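Local coordinates for alcohol dehydrogenase, zinc-containing (Thermotoga maritima, PDB 1VJ0), which binds two zinc ions and, as a medium-chain dehydrogenase family member, probably acts as an oxidoreductase on alcohols or related substrates with a nicotinamide cofactor, at residues E283-L288 and A319-I324; V306-K309 and W313-L316. All blocks are in the same frame, centred on the assembly; numbering follows the deposited sequence.

Coming from the N terminus, the chain leaves the family's GroES-like zinc-binding part and enters the Rossmann-type domain, where helix 280-287 is the first element involved. Contact 1 closes the longer loop by bringing 283-288 against 319-324, tying that helix to strand 320-323, the outermost strand of the parallel sheet within this chain. Contact 2 is a much tighter closure, 306-309 with 313-316, and falls wholly within that loop; it ties strand 306-308 to helix 310-315, which directly follows it. The two centres lie about 9 Å apart, and Glu286 OE2 is 3.1 Å from Trp313 NE1, a probable hydrogen bond. Both contacts touch the second subunit.

Contact 1 (E283-L288 and A319-I324); sequences EGSELL and ATFKGI
Leu288 and Ala319 bring the two backbones nearest, with CA atoms 7.9 Å apart, where helix 280-287 gives way to a short strand and the chain is about to enter strand 320-323. No hydrogen bond joins the two segments, and the close contacts are all between side chains. One branch of Leu288 does most of the reaching: CG stands anti to the backbone N (chi1 -163°), and CD2 arrives 3.8 Å from Ala319 CB. The same methyl lies 4.4 Å from Phe321 CE1, approaching the ring obliquely. Ser285 meets that ring differently, its OG lying at the edge, in the ring plane, 3.3 Å from Phe321 CZ and 3.5 Å from Phe321 CE2. The hydroxyl's hydrogen bond goes to Leu281 O, one turn back in its helix; against Phe321 it only packs. This is helix-on-sheet packing in a Rossmann-type domain: strand 320-323 is the outermost strand of the parallel sheet within the chain, beside strand 292-296, and it pairs antiparallel with a strand of the second subunit, so the sheet continues across the interface. The Phe321 side chain leaves the strand with CG anti to the carbonyl carbon (chi1 -73°), which carries CZ to the serine. Its ring also meets Tyr294, and makes an edge-to-face pair with Phe308. On the other side of the strand backbone, Thr320 OG1 is hydrogen-bonded to Lys322 NZ of the second subunit.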
ATOM      1  N   GLU A 283      24.348  -9.020  11.909  1.00 32.89           N
ATOM      2  CA  GLU A 283      24.218  -7.825  12.782  1.00 33.48           C
ATOM      3  C   GLU A 283      22.925  -7.009  12.574  1.00 31.57           C
ATOM      4  O   GLU A 283      22.236  -6.668  13.525  1.00 30.67           O
ATOM      5  CB  GLU A 283      25.431  -6.928  12.617  1.00 33.98           C
ATOM      6  CG  GLU A 283      25.155  -5.551  13.165  1.00 35.53           C
ATOM      7  CD  GLU A 283      26.374  -4.682  13.303  1.00 35.79           C
ATOM      8  OE1 GLU A 283      27.357  -4.862  12.528  1.00 39.35           O
ATOM      9  OE2 GLU A 283      26.306  -3.798  14.204  1.00 36.49           O
ATOM     10  N   GLY A 284      22.581  -6.732  11.336  1.00 31.38           N
ATOM     11  CA  GLY A 284      21.396  -5.970  11.031  1.00 31.32           C
ATOM     12  C   GLY A 284      20.134  -6.535  11.654  1.00 31.84           C
ATOM     13  O   GLY A 284      19.309  -5.778  12.163  1.00 31.18           O
ATOM     14  N   SER A 285      19.985  -7.860  11.612  1.00 31.57           N
ATOM     15  CA  SER A 285      18.780  -8.535  12.133  1.00 32.10           C
ATOM     16  C   SER A 285      18.607  -8.231  13.602  1.00 32.96           C
ATOM     17  O   SER A 285      17.498  -7.999  14.080  1.00 33.80           O
ATOM     18  CB  SER A 285      18.889 -10.059  11.903  1.00 32.31           C
ATOM     19  OG  SER A 285      18.881 -10.403  10.513  1.00 32.47           O
ATOM     20  N   GLU A 286      19.715  -8.148  14.324  1.00 32.34           N
ATOM     21  CA  GLU A 286      19.661  -7.840  15.745  1.00 33.12           C
ATOM     22  C   GLU A 286      19.428  -6.363  16.055  1.00 32.39           C
ATOM     23  O   GLU A 286      19.150  -6.032  17.189  1.00 33.58           O
ATOM     24  CB  GLU A 286      20.938  -8.314  16.452  1.00 34.70           C
ATOM     25  CG  GLU A 286      21.237  -9.835  16.325  1.00 38.83           C
ATOM     26  CD  GLU A 286      20.347 -10.753  17.156  1.00 45.75           C
ATOM     27  OE1 GLU A 286      19.378 -10.303  17.787  1.00 45.86           O
ATOM     28  OE2 GLU A 286      20.640 -11.982  17.197  1.00 53.36           O
ATOM     29  N   LEU A 287      19.610  -5.479  15.078  1.00 30.37           N
ATOM     30  CA  LEU A 287      19.351  -4.059  15.248  1.00 29.56           C
ATOM     31  C   LEU A 287      17.922  -3.648  14.889  1.00 29.09           C
ATOM     32  O   LEU A 287      17.516  -2.493  15.179  1.00 27.89           O
ATOM     33  CB  LEU A 287      20.293  -3.232  14.359  1.00 30.22           C
ATOM     34  CG  LEU A 287      21.791  -3.360  14.647  1.00 29.52           C
ATOM     35  CD1 LEU A 287      22.538  -2.527  13.636  1.00 31.67           C
ATOM     36  CD2 LEU A 287      22.095  -2.951  16.092  1.00 30.69           C
ATOM     37  N   LEU A 288      17.215  -4.526  14.185  1.00 28.60           N
ATOM     38  CA  LEU A 288      15.899  -4.225  13.632  1.00 29.87           C
ATOM     39  C   LEU A 288      14.813  -4.292  14.742  1.00 29.73           C
ATOM     40  O   LEU A 288      14.792  -5.253  15.551  1.00 27.42           O
ATOM     41  CB  LEU A 288      15.612  -5.252  12.519  1.00 30.33           C
ATOM     42  CG  LEU A 288      14.505  -4.974  11.495  1.00 32.17           C
ATOM     43  CD1 LEU A 288      14.812  -3.759  10.682  1.00 31.98           C
ATOM     44  CD2 LEU A 288      14.343  -6.219  10.593  1.00 34.25           C
ATOM     45  N   ALA A 319       9.271  -9.314  11.117  1.00 28.20           N
ATOM     46  CA  ALA A 319      10.167  -8.503  10.302  1.00 28.65           C
ATOM     47  C   ALA A 319       9.929  -8.704   8.823  1.00 27.92           C
ATOM     48  O   ALA A 319       9.534  -9.759   8.389  1.00 27.75           O
ATOM     49  CB  ALA A 319      11.652  -8.854  10.618  1.00 28.34           C
ATOM     50  N   THR A 320      10.125  -7.653   8.036  1.00 28.12           N
ATOM     51  CA  THR A 320      10.166  -7.777   6.583  1.00 29.00           C
ATOM     52  C   THR A 320      11.608  -7.699   6.127  1.00 28.77           C
ATOM     53  O   THR A 320      12.318  -6.712   6.435  1.00 28.25           O
ATOM     54  CB  THR A 320       9.342  -6.642   5.902  1.00 29.76           C
ATOM     55  OG1 THR A 320       7.985  -6.687   6.352  1.00 30.04           O
ATOM     56  CG2 THR A 320       9.228  -6.839   4.403  1.00 31.36           C
ATOM     57  N   PHE A 321      12.062  -8.723   5.413  1.00 26.92           N
ATOM     58  CA  PHE A 321      13.348  -8.691   4.691  1.00 28.38           C
ATOM     59  C   PHE A 321      13.017  -8.640   3.223  1.00 29.15           C
ATOM     60  O   PHE A 321      12.205  -9.470   2.712  1.00 29.11           O
ATOM     61  CB  PHE A 321      14.196  -9.956   4.931  1.00 28.09           C
ATOM     62  CG  PHE A 321      14.831 -10.038   6.344  1.00 27.57           C
ATOM     63  CD1 PHE A 321      14.041 -10.137   7.471  1.00 29.03           C
ATOM     64  CD2 PHE A 321      16.209 -10.116   6.506  1.00 27.34           C
ATOM     65  CE1 PHE A 321      14.621 -10.258   8.754  1.00 29.49           C
ATOM     66  CE2 PHE A 321      16.769 -10.187   7.776  1.00 28.40           C
ATOM     67  CZ  PHE A 321      15.981 -10.278   8.887  1.00 28.37           C
ATOM     68  N   LYS A 322      13.539  -7.646   2.539  1.00 27.88           N
ATOM     69  CA  LYS A 322      13.157  -7.432   1.148  1.00 28.60           C
ATOM     70  C   LYS A 322      14.413  -7.325   0.311  1.00 28.37           C
ATOM     71  O   LYS A 322      15.160  -6.387   0.497  1.00 27.40           O
ATOM     72  CB  LYS A 322      12.372  -6.118   1.051  1.00 30.62           C
ATOM     73  CG  LYS A 322      11.998  -5.645  -0.337  1.00 33.98           C
ATOM     74  CD  LYS A 322      10.874  -6.488  -0.898  1.00 36.45           C
ATOM     75  CE  LYS A 322      10.915  -6.575  -2.398  1.00 39.80           C
ATOM     76  NZ  LYS A 322      10.056  -7.702  -2.937  1.00 39.79           N
ATOM     77  N   GLY A 323      14.657  -8.270  -0.611  1.00 26.81           N
ATOM     78  CA  GLY A 323      15.811  -8.143  -1.478  1.00 27.67           C
ATOM     79  C   GLY A 323      15.526  -7.132  -2.579  1.00 27.65           C
ATOM     80  O   GLY A 323      14.383  -7.034  -3.061  1.00 26.77           O
ATOM     81  N   ILE A 324      16.568  -6.415  -3.009  1.00 27.00           N
ATOM     82  CA  ILE A 324      16.459  -5.345  -3.997  1.00 27.04           C
ATOM     83  C   ILE A 324      17.328  -5.660  -5.231  1.00 29.57           C
ATOM     84  O   ILE A 324      18.567  -5.786  -5.124  1.00 28.51           O
ATOM     85  CB  ILE A 324      16.871  -3.964  -3.378  1.00 27.94           C
ATOM     86  CG1 ILE A 324      16.106  -3.694  -2.100  1.00 27.17           C
ATOM     87  CG2 ILE A 324      16.730  -2.847  -4.423  1.00 26.64           C
ATOM     88  CD1 ILE A 324      14.627  -3.576  -2.249  1.00 30.04           C
TER

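Contact 2 (V306-K309 and W313-L316)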
ATOM      1  N   VAL A 306      24.600 -17.871   5.085  1.00 28.72           N
ATOM      2  CA  VAL A 306      24.769 -17.386   6.460  1.00 30.40           C
ATOM      3  C   VAL A 306      23.775 -18.089   7.368  1.00 30.12           C
ATOM      4  O   VAL A 306      22.698 -18.475   6.919  1.00 31.19           O
ATOM      5  CB  VAL A 306      24.567 -15.845   6.590  1.00 31.36           C
ATOM      6  CG1 VAL A 306      25.650 -15.122   5.785  1.00 34.89           C
ATOM      7  CG2 VAL A 306      23.192 -15.421   6.164  1.00 31.79           C
ATOM      8  N   PRO A 307      24.147 -18.281   8.625  1.00 30.08           N
ATOM      9  CA  PRO A 307      23.279 -18.939   9.605  1.00 29.24           C
ATOM     10  C   PRO A 307      22.155 -18.003  10.024  1.00 29.59           C
ATOM     11  O   PRO A 307      22.371 -17.036  10.746  1.00 29.61           O
ATOM     12  CB  PRO A 307      24.229 -19.278  10.781  1.00 29.80           C
ATOM     13  CG  PRO A 307      25.429 -18.411  10.592  1.00 30.38           C
ATOM     14  CD  PRO A 307      25.469 -17.928   9.185  1.00 29.16           C
ATOM     15  N   PHE A 308      20.965 -18.258   9.497  1.00 28.44           N
ATOM     16  CA  PHE A 308      19.839 -17.384   9.735  1.00 28.11           C
ATOM     17  C   PHE A 308      18.938 -17.947  10.796  1.00 27.66           C
ATOM     18  O   PHE A 308      18.512 -19.086  10.696  1.00 26.24           O
ATOM     19  CB  PHE A 308      19.053 -17.229   8.449  1.00 30.57           C
ATOM     20  CG  PHE A 308      18.090 -16.091   8.474  1.00 30.70           C
ATOM     21  CD1 PHE A 308      16.810 -16.262   8.993  1.00 30.76           C
ATOM     22  CD2 PHE A 308      18.439 -14.874   7.943  1.00 35.12           C
ATOM     23  CE1 PHE A 308      15.911 -15.228   8.994  1.00 35.53           C
ATOM     24  CE2 PHE A 308      17.550 -13.831   7.934  1.00 37.30           C
ATOM     25  CZ  PHE A 308      16.253 -14.010   8.488  1.00 35.62           C
ATOM     26  N   LYS A 309      18.633 -17.118  11.809  1.00 27.07           N
ATOM     27  CA  LYS A 309      17.763 -17.508  12.896  1.00 27.49           C
ATOM     28  C   LYS A 309      16.309 -17.138  12.568  1.00 27.11           C
ATOM     29  O   LYS A 309      15.869 -16.009  12.769  1.00 25.29           O
ATOM     30  CB  LYS A 309      18.173 -16.791  14.170  1.00 28.49           C
ATOM     31  CG  LYS A 309      19.559 -17.132  14.636  1.00 30.11           C
ATOM     32  CD  LYS A 309      19.855 -16.518  15.978  1.00 31.74           C
ATOM     33  CE  LYS A 309      21.328 -16.862  16.320  1.00 36.97           C
ATOM     34  NZ  LYS A 309      21.758 -16.251  17.615  1.00 41.69           N
ATOM     35  N   TRP A 313      14.692 -13.791  14.189  1.00 29.48           N
ATOM     36  CA  TRP A 313      14.851 -12.684  13.250  1.00 29.74           C
ATOM     37  C   TRP A 313      13.690 -12.422  12.336  1.00 29.45           C
ATOM     38  O   TRP A 313      13.558 -11.298  11.908  1.00 28.79           O
ATOM     39  CB  TRP A 313      16.102 -12.836  12.387  1.00 31.06           C
ATOM     40  CG  TRP A 313      17.296 -12.891  13.193  1.00 31.39           C
ATOM     41  CD1 TRP A 313      17.411 -12.572  14.511  1.00 32.90           C
ATOM     42  CD2 TRP A 313      18.598 -13.306  12.763  1.00 33.78           C
ATOM     43  NE1 TRP A 313      18.703 -12.769  14.920  1.00 34.35           N
ATOM     44  CE2 TRP A 313      19.446 -13.224  13.868  1.00 31.77           C
ATOM     45  CE3 TRP A 313      19.132 -13.718  11.543  1.00 33.51           C
ATOM     46  CZ2 TRP A 313      20.797 -13.564  13.815  1.00 35.35           C
ATOM     47  CZ3 TRP A 313      20.509 -14.074  11.507  1.00 32.65           C
ATOM     48  CH2 TRP A 313      21.292 -13.975  12.625  1.00 31.23           C
ATOM     49  N   LEU A 314      12.897 -13.448  12.011  1.00 28.50           N
ATOM     50  CA  LEU A 314      11.715 -13.256  11.181  1.00 28.94           C
ATOM     51  C   LEU A 314      10.424 -13.314  11.940  1.00 27.04           C
ATOM     52  O   LEU A 314       9.727 -12.330  11.961  1.00 27.81           O
ATOM     53  CB  LEU A 314      11.597 -14.283  10.074  1.00 28.50           C
ATOM     54  CG  LEU A 314      12.215 -13.981   8.743  1.00 30.59           C
ATOM     55  CD1 LEU A 314      12.052 -15.259   7.859  1.00 32.94           C
ATOM     56  CD2 LEU A 314      11.645 -12.769   8.067  1.00 31.85           C
ATOM     57  N   VAL A 315      10.107 -14.455  12.543  1.00 26.92           N
ATOM     58  CA  VAL A 315       8.746 -14.682  13.091  1.00 27.21           C
ATOM     59  C   VAL A 315       8.466 -13.806  14.322  1.00 28.77           C
ATOM     60  O   VAL A 315       7.512 -12.952  14.362  1.00 26.05           O
ATOM     61  CB  VAL A 315       8.528 -16.174  13.380  1.00 27.63           C
ATOM     62  CG1 VAL A 315       7.153 -16.434  14.031  1.00 27.52           C
ATOM     63  CG2 VAL A 315       8.733 -16.979  12.121  1.00 28.86           C
ATOM     64  N   LEU A 316       9.281 -14.006  15.356  1.00 28.88           N
ATOM     65  CA  LEU A 316       9.062 -13.274  16.605  1.00 29.94           C
ATOM     66  C   LEU A 316       9.180 -11.750  16.367  1.00 29.71           C
ATOM     67  O   LEU A 316       8.463 -10.911  16.988  1.00 27.93           O
ATOM     68  CB  LEU A 316      10.093 -13.726  17.640  1.00 30.29           C
ATOM     69  CG  LEU A 316       9.922 -13.107  19.021  1.00 30.71           C
ATOM     70  CD1 LEU A 316       8.576 -13.540  19.603  1.00 28.79           C
ATOM     71  CD2 LEU A 316      11.068 -13.574  19.917  1.00 32.62           C
TER
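The indole of Trp313 turns its edge to one face of the Phe308 ring, a T-shaped stack with the planes at 82° and the centroid of the six-membered ring 5.2 Å from that of Phe308. The setting is a strand-to-helix turn in the Rossmann-type domain: Lys309 occupies the N-cap position between strand 306-308 and helix 310-315, and Trp313 comes one turn later, folding back over the strand end. Trp313 CE3 does the touching, above the centre of the phenyl ring, while Leu314 CG sits at that ring's edge, 3.9 Å from Phe308 CE1. On one face of the indole lies Lys309, whose CB makes a CH-pi contact 3.9 Å from the centroid of the five-membered ring; Lys309 N also lies over the ring, 3.4 Å from Trp313 CE3. Beyond CB the extended lysine chain carries CG and CD across the indole, with CD 3.8 Å from Trp313 CZ2. Phe308 has CG anti to its own N (chi1 -165°), which brings its ring under the tryptophan edge. Replacing this tryptophan with an alanine is likely to leave the Phe308 face and the Lys309 methylenes without their partner, and Glu286 without the NE1 donor. Around this corner, Leu282 and Ser285 of helix 280-287 pack on Trp313. Strand 306-308 pairs antiparallel with a strand of the second subunit, where Phe308 meets Phe308 of that subunit. The helix turn is fastened by Trp313 N donating to Lys309 O, at 2.9 Å with an N-H...O angle of 151°, and that same carbonyl oxygen lies 3.2 Å from Trp313 CB.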